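PDB 4CZW: PAN2-PAN3 deadenylation complex catalytic subunit pan2 from Neurospora crassa, which shortens poly(A) tails of mRNA as the catalytic exonuclease subunit of the PAN deadenylation complex, its ubiquitin-protease-like domain probably inactive and acting as a scaffold. Local coordinates for residues 149-160 with 169-179; 441-449 with 601-609. All blocks are in the same frame, centred on the assembly; numbering follows the deposited sequence.

Contact 1: 149-160 with 169-179; sequences YKGTPPISTELE and PPNPLDLVKRL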
loop_
_atom_site.group_PDB
_atom_site.type_symbol
_atom_site.label_atom_id
_atom_site.label_comp_id
_atom_site.label_asym_id
_atom_site.label_seq_id
_atom_site.Cartn_x
_atom_site.Cartn_y
_atom_site.Cartn_z
ATOM N N TYR A 149 5.933 -9.328 -10.075
ATOM C CA TYR A 149 5.433 -10.589 -9.541
ATOM C C TYR A 149 6.155 -11.789 -10.140
ATOM O O TYR A 149 6.355 -12.801 -9.469
ATOM C CB TYR A 149 3.927 -10.700 -9.793
ATOM C CG TYR A 149 3.289 -11.951 -9.232
ATOM C CD1 TYR A 149 2.877 -12.009 -7.907
ATOM C CD2 TYR A 149 3.090 -13.070 -10.030
ATOM C CE1 TYR A 149 2.289 -13.151 -7.391
ATOM C CE2 TYR A 149 2.504 -14.214 -9.524
ATOM C CZ TYR A 149 2.105 -14.249 -8.205
ATOM O OH TYR A 149 1.520 -15.387 -7.696
ATOM N N LYS A 150 6.548 -11.672 -11.404
ATOM C CA LYS A 150 7.191 -12.775 -12.109
ATOM C C LYS A 150 8.712 -12.721 -11.990
ATOM O O LYS A 150 9.409 -13.622 -12.457
ATOM C CB LYS A 150 6.783 -12.771 -13.584
ATOM C CG LYS A 150 7.155 -11.498 -14.327
ATOM C CD LYS A 150 6.619 -11.511 -15.749
ATOM C CE LYS A 150 5.104 -11.636 -15.767
ATOM N NZ LYS A 150 4.560 -11.624 -17.153
ATOM N N GLY A 151 9.220 -11.665 -11.362
ATOM C CA GLY A 151 10.651 -11.505 -11.175
ATOM C C GLY A 151 11.237 -12.592 -10.294
ATOM O O GLY A 151 12.302 -13.137 -10.584
ATOM N N THR A 152 10.532 -12.905 -9.212
ATOM C CA THR A 152 10.938 -13.969 -8.303
ATOM C C THR A 152 9.713 -14.771 -7.871
ATOM O O THR A 152 8.644 -14.201 -7.648
ATOM C CB THR A 152 11.674 -13.411 -7.064
ATOM O OG1 THR A 152 11.889 -14.461 -6.114
ATOM C CG2 THR A 152 10.862 -12.302 -6.411
ATOM N N PRO A 153 9.860 -16.104 -7.771
ATOM C CA PRO A 153 8.751 -16.989 -7.393
ATOM C C PRO A 153 8.107 -16.601 -6.066
ATOM O O PRO A 153 8.799 -16.526 -5.052
ATOM C CB PRO A 153 9.422 -18.361 -7.286
ATOM C CG PRO A 153 10.595 -18.274 -8.194
ATOM C CD PRO A 153 11.085 -16.860 -8.083
ATOM N N PRO A 154 6.788 -16.354 -6.076
ATOM C CA PRO A 154 6.052 -15.996 -4.859
ATOM C C PRO A 154 6.057 -17.130 -3.840
ATOM O O PRO A 154 6.282 -18.283 -4.209
ATOM C CB PRO A 154 4.635 -15.721 -5.372
ATOM C CG PRO A 154 4.536 -16.499 -6.638
ATOM C CD PRO A 154 5.903 -16.439 -7.251
ATOM N N ILE A 155 5.812 -16.798 -2.577
ATOM C CA ILE A 155 5.820 -17.784 -1.502
ATOM C C ILE A 155 4.774 -18.870 -1.734
ATOM O O ILE A 155 5.032 -20.053 -1.503
ATOM C CB ILE A 155 5.572 -17.122 -0.131
ATOM C CG1 ILE A 155 6.650 -16.075 0.157
ATOM C CG2 ILE A 155 5.548 -18.165 0.975
ATOM C CD1 ILE A 155 8.046 -16.649 0.253
ATOM N N SER A 156 3.599 -18.469 -2.207
ATOM C CA SER A 156 2.518 -19.420 -2.426
ATOM C C SER A 156 1.527 -18.958 -3.490
ATOM O O SER A 156 1.097 -17.804 -3.502
ATOM C CB SER A 156 1.776 -19.681 -1.115
ATOM O OG SER A 156 0.722 -20.609 -1.300
ATOM N N THR A 157 1.175 -19.874 -4.385
ATOM C CA THR A 157 0.128 -19.637 -5.368
ATOM C C THR A 157 -1.043 -20.567 -5.081
ATOM O O THR A 157 -1.818 -20.907 -5.973
ATOM C CB THR A 157 0.626 -19.865 -6.808
ATOM O OG1 THR A 157 1.027 -21.231 -6.970
ATOM C CG2 THR A 157 1.806 -18.955 -7.114
ATOM N N GLU A 158 -1.157 -20.974 -3.819
ATOM C CA GLU A 158 -2.158 -21.948 -3.399
ATOM C C GLU A 158 -3.576 -21.392 -3.477
ATOM O O GLU A 158 -4.517 -22.115 -3.805
ATOM C CB GLU A 158 -1.861 -22.426 -1.975
ATOM C CG GLU A 158 -2.737 -23.574 -1.503
ATOM C CD GLU A 158 -2.465 -24.864 -2.254
ATOM O OE1 GLU A 158 -1.353 -25.015 -2.805
ATOM O OE2 GLU A 158 -3.366 -25.728 -2.295
ATOM N N LEU A 159 -3.724 -20.107 -3.166
ATOM C CA LEU A 159 -5.025 -19.449 -3.218
ATOM C C LEU A 159 -5.563 -19.446 -4.644
ATOM O O LEU A 159 -6.708 -19.822 -4.889
ATOM C CB LEU A 159 -4.924 -18.015 -2.683
ATOM C CG LEU A 159 -6.203 -17.208 -2.425
ATOM C CD1 LEU A 159 -5.927 -16.141 -1.385
ATOM C CD2 LEU A 159 -6.743 -16.556 -3.691
ATOM N N GLU A 160 -4.723 -19.015 -5.579
ATOM C CA GLU A 160 -5.118 -18.907 -6.977
ATOM C C GLU A 160 -5.367 -20.278 -7.597
ATOM O O GLU A 160 -6.257 -20.436 -8.435
ATOM C CB GLU A 160 -4.049 -18.158 -7.774
ATOM C CG GLU A 160 -3.771 -16.737 -7.297
ATOM C CD GLU A 160 -2.763 -16.679 -6.162
ATOM O OE1 GLU A 160 -2.549 -17.712 -5.493
ATOM O OE2 GLU A 160 -2.180 -15.597 -5.940
ATOM N N PRO A 169 0.226 -26.803 -9.314
ATOM C CA PRO A 169 0.505 -25.389 -9.034
ATOM C C PRO A 169 0.921 -24.622 -10.287
ATOM O O PRO A 169 1.846 -25.044 -10.983
ATOM C CB PRO A 169 1.654 -25.449 -8.020
ATOM C CG PRO A 169 2.273 -26.792 -8.219
ATOM C CD PRO A 169 1.139 -27.699 -8.584
ATOM N N PRO A 170 0.239 -23.503 -10.571
ATOM C CA PRO A 170 0.504 -22.694 -11.765
ATOM C C PRO A 170 1.803 -21.903 -11.664
ATOM O O PRO A 170 2.258 -21.606 -10.560
ATOM C CB PRO A 170 -0.700 -21.751 -11.816
ATOM C CG PRO A 170 -1.096 -21.596 -10.389
ATOM C CD PRO A 170 -0.846 -22.936 -9.752
ATOM N N ASN A 171 2.388 -21.567 -12.809
ATOM C CA ASN A 171 3.585 -20.736 -12.838
ATOM C C ASN A 171 3.203 -19.257 -12.866
ATOM O O ASN A 171 2.174 -18.895 -13.436
ATOM C CB ASN A 171 4.459 -21.093 -14.044
ATOM C CG ASN A 171 3.820 -20.711 -15.362
ATOM O OD1 ASN A 171 4.037 -19.612 -15.875
ATOM N ND2 ASN A 171 3.029 -21.618 -15.921
ATOM N N PRO A 172 4.029 -18.402 -12.235
ATOM C CA PRO A 172 3.768 -16.965 -12.080
ATOM C C PRO A 172 3.363 -16.238 -13.364
ATOM O O PRO A 172 2.478 -15.385 -13.312
ATOM C CB PRO A 172 5.108 -16.430 -11.568
ATOM C CG PRO A 172 5.675 -17.564 -10.800
ATOM C CD PRO A 172 5.269 -18.807 -11.547
ATOM N N LEU A 173 3.994 -16.570 -14.487
ATOM C CA LEU A 173 3.726 -15.877 -15.746
ATOM C C LEU A 173 2.278 -16.060 -16.190
ATOM O O LEU A 173 1.601 -15.094 -16.541
ATOM C CB LEU A 173 4.683 -16.366 -16.841
ATOM C CG LEU A 173 4.776 -15.536 -18.126
ATOM C CD1 LEU A 173 6.186 -15.597 -18.690
ATOM C CD2 LEU A 173 3.771 -16.003 -19.173
ATOM N N ASP A 174 1.809 -17.303 -16.174
ATOM C CA ASP A 174 0.438 -17.604 -16.569
ATOM C C ASP A 174 -0.555 -17.082 -15.539
ATOM O O ASP A 174 -1.666 -16.672 -15.882
ATOM C CB ASP A 174 0.249 -19.112 -16.755
ATOM C CG ASP A 174 1.238 -19.707 -17.734
ATOM O OD1 ASP A 174 1.739 -18.964 -18.604
ATOM O OD2 ASP A 174 1.515 -20.921 -17.634
ATOM N N LEU A 175 -0.146 -17.098 -14.276
ATOM C CA LEU A 175 -1.031 -16.727 -13.181
ATOM C C LEU A 175 -1.317 -15.229 -13.149
ATOM O O LEU A 175 -2.474 -14.815 -13.093
ATOM C CB LEU A 175 -0.437 -17.168 -11.844
ATOM C CG LEU A 175 -1.411 -17.061 -10.674
ATOM C CD1 LEU A 175 -2.668 -17.852 -10.992
ATOM C CD2 LEU A 175 -0.772 -17.549 -9.385
ATOM N N VAL A 176 -0.260 -14.423 -13.188
ATOM C CA VAL A 176 -0.403 -12.972 -13.126
ATOM C C VAL A 176 -1.135 -12.447 -14.361
ATOM O O VAL A 176 -1.749 -11.380 -14.329
ATOM C CB VAL A 176 0.972 -12.272 -12.989
ATOM C CG1 VAL A 176 1.777 -12.394 -14.276
ATOM C CG2 VAL A 176 0.799 -10.811 -12.596
ATOM N N LYS A 177 -1.084 -13.217 -15.444
ATOM C CA LYS A 177 -1.768 -12.854 -16.677
ATOM C C LYS A 177 -3.270 -13.078 -16.541
ATOM O O LYS A 177 -4.074 -12.264 -16.991
ATOM C CB LYS A 177 -1.208 -13.658 -17.851
ATOM C CG LYS A 177 -1.729 -13.231 -19.211
ATOM C CD LYS A 177 -1.013 -13.977 -20.326
ATOM C CE LYS A 177 -1.507 -13.535 -21.693
ATOM N NZ LYS A 177 -2.960 -13.802 -21.866
ATOM N N ARG A 178 -3.639 -14.185 -15.907
ATOM C CA ARG A 178 -5.044 -14.517 -15.693
ATOM C C ARG A 178 -5.667 -13.601 -14.640
ATOM O O ARG A 178 -6.886 -13.424 -14.596
ATOM C CB ARG A 178 -5.181 -15.986 -15.277
ATOM C CG ARG A 178 -6.615 -16.486 -15.176
ATOM C CD ARG A 178 -6.660 -17.987 -14.933
ATOM N NE ARG A 178 -8.028 -18.481 -14.812
ATOM C CZ ARG A 178 -8.354 -19.766 -14.720
ATOM N NH1 ARG A 178 -7.408 -20.695 -14.738
ATOM N NH2 ARG A 178 -9.626 -20.124 -14.611
ATOM N N LEU A 179 -4.820 -13.010 -13.804
ATOM C CA LEU A 179 -5.282 -12.169 -12.705
ATOM C C LEU A 179 -5.525 -10.718 -13.118
ATOM O O LEU A 179 -6.480 -10.092 -12.661
ATOM C CB LEU A 179 -4.273 -12.212 -11.554
ATOM C CG LEU A 179 -4.220 -13.505 -10.738
ATOM C CD1 LEU A 179 -2.948 -13.566 -9.908
ATOM C CD2 LEU A 179 -5.446 -13.624 -9.846
#
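Y149, P154, T157 and E160 of 149-160 meet the helix that begins at P172 through apolar contacts, and no hydrogen bond passes between the segments. The Y149 ring, its CG anti to the backbone N (chi1 -178°), and the V176 side chain lie alongside each other, pointing opposite ways. Y149 CD2 comes 3.7 Å from V176 CB, the P172 carbonyl oxygen lies in plane at the ring edge, and the hydroxyl OH reaches L175 CD2 at 3.6 Å. L175 is shared more widely: T157 CG2 touches its CD2 at 3.7 Å, and E160 CB lies 3.5 Å from its CD1, the glutamate crossing the leucine at about a right angle. P154 adds a proline-proline contact, CD to P172 CG at 3.7 Å, while the ring of P170 lies beside T157 OG1.

K150 illustrates how a charged residue can contribute through its hydrocarbon. Its chain, bent at chi3, crosses V176 with CE 3.7 Å from CG1, and its ammonium end lies over L173.

The polar bonds stay largely within each segment. N171 is the N-cap of the second helix: OD1 accepts from D174 N at 3.2 Å, the donor standing 50° out of the carbonyl plane. S156 OG accepts from E158 N, an ST turn, and is also bonded to D404.

The arrangement belongs to the helical part of the pseudo-ubiquitin-hydrolase domain. Here the starts of helices 158-163 and 172-180 come together, and Y149 packs on the second of them, its side chain about 5 Å from that of H70, a zinc ligand.

Contact 2: 441-449 with 601-609; sequences VIAIDTEFI and THDSIEDAQ
D445 holds its CG anti to the backbone N (chi1 -175°), which carries the carboxylate across to D607, whereas E447 bends at chi2 (-66°) and brings OE2 to the start of the helix at S604. This is the acidic cluster of a DEDD exonuclease with the RNase H-like fold: strand 441-451 gives an Asp and a Glu two residues apart, helix 604-623 the last Asp. By similarity, D445, E447 and D607 bind catalytic divalent metals together with D554. T446, on the other side of the strand, bonds D554 through OG1.

The axes of 441-449 and of 604-609 approach to 6.9 Å at 139°, a closeness that small residues permit. A443 CB and A608 CB meet at 4.2 Å, and D445 CB rests 3.4 Å from the helical carbonyl oxygen of S604. In return, S604 CB packs 3.5 Å from D445 O, while its OG bonds S478.

The acidic groups come close without hydrogen bonds. D445 OD2 lies 3.2 Å from D607 CB and 3.8 Å from D607 OD2, the carboxylate planes being turned only slightly against each other. Such a gathering of oxygens is consistent with a site built for cations. With an alanine in place of D445, the carboxylate beside D607 CB is gone, which is likely to leave a gap there and deprive the inferred metal site of one of its ligands. E447 OE2 sits 3.3 Å from S604 N, but the angle is too poor for a bond.

The helix start is fixed instead by D603, whose OD1 also forms a salt bridge with R476. As N-cap, its OD2 accepts from E606 N at 3.1 Å through the anti lone pair, the one turned away from OD1.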
loop_
_atom_site.group_PDB
_atom_site.type_symbol
_atom_site.label_atom_id
_atom_site.label_comp_id
_atom_site.label_asym_id
_atom_site.label_seq_id
_atom_site.Cartn_x
_atom_site.Cartn_y
_atom_site.Cartn_z
ATOM N N VAL A 441 13.179 -10.800 21.926
ATOM C CA VAL A 441 13.112 -9.368 22.188
ATOM C C VAL A 441 14.306 -8.661 21.555
ATOM O O VAL A 441 15.449 -9.081 21.734
ATOM C CB VAL A 441 13.082 -9.067 23.701
ATOM C CG1 VAL A 441 13.090 -7.565 23.946
ATOM C CG2 VAL A 441 11.869 -9.716 24.352
ATOM N N ILE A 442 14.039 -7.594 20.809
ATOM C CA ILE A 442 15.105 -6.837 20.164
ATOM C C ILE A 442 15.028 -5.351 20.514
ATOM O O ILE A 442 13.946 -4.767 20.563
ATOM C CB ILE A 442 15.069 -7.004 18.628
ATOM C CG1 ILE A 442 13.690 -6.641 18.076
ATOM C CG2 ILE A 442 15.428 -8.431 18.238
ATOM C CD1 ILE A 442 13.580 -6.785 16.575
ATOM N N ALA A 443 16.187 -4.750 20.768
ATOM C CA ALA A 443 16.266 -3.324 21.065
ATOM C C ALA A 443 16.605 -2.542 19.801
ATOM O O ALA A 443 17.546 -2.885 19.087
ATOM C CB ALA A 443 17.295 -3.060 22.151
ATOM N N ILE A 444 15.840 -1.490 19.528
ATOM C CA ILE A 444 15.996 -0.748 18.281
ATOM C C ILE A 444 15.972 0.769 18.486
ATOM O O ILE A 444 15.205 1.288 19.300
ATOM C CB ILE A 444 14.896 -1.151 17.263
ATOM C CG1 ILE A 444 15.078 -0.412 15.936
ATOM C CG2 ILE A 444 13.505 -0.915 17.841
ATOM C CD1 ILE A 444 14.054 -0.777 14.886
ATOM N N ASP A 445 16.834 1.467 17.754
ATOM C CA ASP A 445 16.842 2.926 17.729
ATOM C C ASP A 445 17.349 3.418 16.375
ATOM O O ASP A 445 18.147 2.743 15.725
ATOM C CB ASP A 445 17.705 3.489 18.859
ATOM C CG ASP A 445 17.646 5.002 18.937
ATOM O OD1 ASP A 445 16.542 5.563 18.774
ATOM O OD2 ASP A 445 18.703 5.631 19.150
ATOM N N THR A 446 16.882 4.588 15.948
ATOM C CA THR A 446 17.258 5.121 14.642
ATOM C C THR A 446 17.774 6.557 14.722
ATOM O O THR A 446 17.661 7.212 15.757
ATOM C CB THR A 446 16.070 5.084 13.657
ATOM O OG1 THR A 446 15.036 5.965 14.115
ATOM C CG2 THR A 446 15.514 3.672 13.530
ATOM N N GLU A 447 18.344 7.032 13.619
ATOM C CA GLU A 447 18.808 8.413 13.514
ATOM C C GLU A 447 18.172 9.092 12.303
ATOM O O GLU A 447 17.994 8.467 11.258
ATOM C CB GLU A 447 20.334 8.468 13.416
ATOM C CG GLU A 447 21.064 7.787 14.566
ATOM C CD GLU A 447 20.855 8.484 15.900
ATOM O OE1 GLU A 447 20.457 9.668 15.907
ATOM O OE2 GLU A 447 21.093 7.843 16.945
ATOM N N PHE A 448 17.834 10.370 12.447
ATOM C CA PHE A 448 17.116 11.090 11.397
ATOM C C PHE A 448 17.993 12.103 10.668
ATOM O O PHE A 448 19.020 12.543 11.185
ATOM C CB PHE A 448 15.898 11.820 11.974
ATOM C CG PHE A 448 14.858 10.912 12.573
ATOM C CD1 PHE A 448 14.865 9.551 12.321
ATOM C CD2 PHE A 448 13.860 11.433 13.382
ATOM C CE1 PHE A 448 13.905 8.724 12.876
ATOM C CE2 PHE A 448 12.896 10.612 13.935
ATOM C CZ PHE A 448 12.920 9.256 13.683
ATOM N N ILE A 449 17.571 12.466 9.460
ATOM C CA ILE A 449 18.139 13.601 8.740
ATOM C C ILE A 449 17.003 14.414 8.129
ATOM O O ILE A 449 15.867 13.945 8.058
ATOM C CB ILE A 449 19.129 13.162 7.637
ATOM C CG1 ILE A 449 18.490 12.126 6.710
ATOM C CG2 ILE A 449 20.414 12.621 8.249
ATOM C CD1 ILE A 449 17.918 12.711 5.434
ATOM N N THR A 601 28.170 12.567 20.794
ATOM C CA THR A 601 26.993 12.668 19.942
ATOM C C THR A 601 26.210 11.360 19.989
ATOM O O THR A 601 26.783 10.294 20.221
ATOM C CB THR A 601 27.367 13.000 18.487
ATOM O OG1 THR A 601 28.313 12.039 18.004
ATOM C CG2 THR A 601 27.977 14.391 18.401
ATOM N N HIS A 602 24.901 11.447 19.772
ATOM C CA HIS A 602 24.018 10.296 19.929
ATOM C C HIS A 602 24.362 9.145 18.987
ATOM O O HIS A 602 24.536 9.337 17.784
ATOM C CB HIS A 602 22.562 10.718 19.720
ATOM C CG HIS A 602 22.046 11.650 20.772
ATOM N ND1 HIS A 602 22.370 12.989 20.804
ATOM C CD2 HIS A 602 21.236 11.433 21.835
ATOM C CE1 HIS A 602 21.777 13.559 21.839
ATOM N NE2 HIS A 602 21.083 12.636 22.481
ATOM N N ASP A 603 24.466 7.949 19.556
ATOM C CA ASP A 603 24.697 6.734 18.785
ATOM C C ASP A 603 23.517 5.783 18.975
ATOM O O ASP A 603 23.127 5.486 20.104
ATOM C CB ASP A 603 26.006 6.065 19.207
ATOM C CG ASP A 603 26.308 4.814 18.407
ATOM O OD1 ASP A 603 26.959 4.924 17.347
ATOM O OD2 ASP A 603 25.895 3.719 18.842
ATOM N N SER A 604 22.952 5.313 17.867
ATOM C CA SER A 604 21.726 4.523 17.905
ATOM C C SER A 604 21.904 3.168 18.589
ATOM O O SER A 604 20.956 2.628 19.158
ATOM C CB SER A 604 21.186 4.323 16.487
ATOM O OG SER A 604 22.178 3.773 15.638
ATOM N N ILE A 605 23.114 2.620 18.534
ATOM C CA ILE A 605 23.397 1.354 19.203
ATOM C C ILE A 605 23.434 1.553 20.716
ATOM O O ILE A 605 22.864 0.763 21.471
ATOM C CB ILE A 605 24.731 0.741 18.730
ATOM C CG1 ILE A 605 24.674 0.425 17.235
ATOM C CG2 ILE A 605 25.056 -0.517 19.523
ATOM C CD1 ILE A 605 25.931 -0.227 16.700
ATOM N N GLU A 606 24.101 2.618 21.151
ATOM C CA GLU A 606 24.195 2.944 22.571
ATOM C C GLU A 606 22.823 3.237 23.170
ATOM O O GLU A 606 22.484 2.734 24.242
ATOM C CB GLU A 606 25.122 4.142 22.788
ATOM C CG GLU A 606 26.579 3.885 22.442
ATOM C CD GLU A 606 27.461 5.086 22.722
ATOM O OE1 GLU A 606 26.926 6.129 23.155
ATOM O OE2 GLU A 606 28.688 4.989 22.512
ATOM N N ASP A 607 22.038 4.053 22.472
ATOM C CA ASP A 607 20.702 4.419 22.932
ATOM C C ASP A 607 19.777 3.207 22.988
ATOM O O ASP A 607 18.858 3.153 23.806
ATOM C CB ASP A 607 20.100 5.495 22.027
ATOM C CG ASP A 607 20.768 6.846 22.200
ATOM O OD1 ASP A 607 21.905 6.890 22.717
ATOM O OD2 ASP A 607 20.157 7.865 21.817
ATOM N N ALA A 608 20.021 2.236 22.114
ATOM C CA ALA A 608 19.254 0.997 22.119
ATOM C C ALA A 608 19.635 0.153 23.329
ATOM O O ALA A 608 18.773 -0.422 23.995
ATOM C CB ALA A 608 19.480 0.221 20.833
ATOM N N GLN A 609 20.934 0.087 23.603
ATOM C CA GLN A 609 21.446 -0.631 24.764
ATOM C C GLN A 609 20.981 0.022 26.060
ATOM O O GLN A 609 20.710 -0.662 27.046
ATOM C CB GLN A 609 22.974 -0.690 24.725
ATOM C CG GLN A 609 23.539 -1.556 23.613
ATOM C CD GLN A 609 25.032 -1.367 23.430
ATOM O OE1 GLN A 609 25.567 -0.288 23.685
ATOM N NE2 GLN A 609 25.711 -2.417 22.989
#

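How the contacts relate
The two contacts illustrate a division of labour within one chain. Contact 1 lies in the ubiquitin-hydrolase-like domain, which is predicted to be inactive and to act as a scaffold; contact 2 lies in the exonuclease domain and holds three of the four residues thought to bind the catalytic metals. The centres of contact 1 and contact 2 are 39 Å apart and their nearest atoms about 20 Å, so they do not touch. Both segments of contact 1 precede those of contact 2 along the chain. Metal marks both neighbourhoods differently: the Y149 side chain of contact 1 is about 8 Å from a bound zinc ion without being a ligand, whereas contact 2 probably itself supplies carboxylates to the catalytic metals.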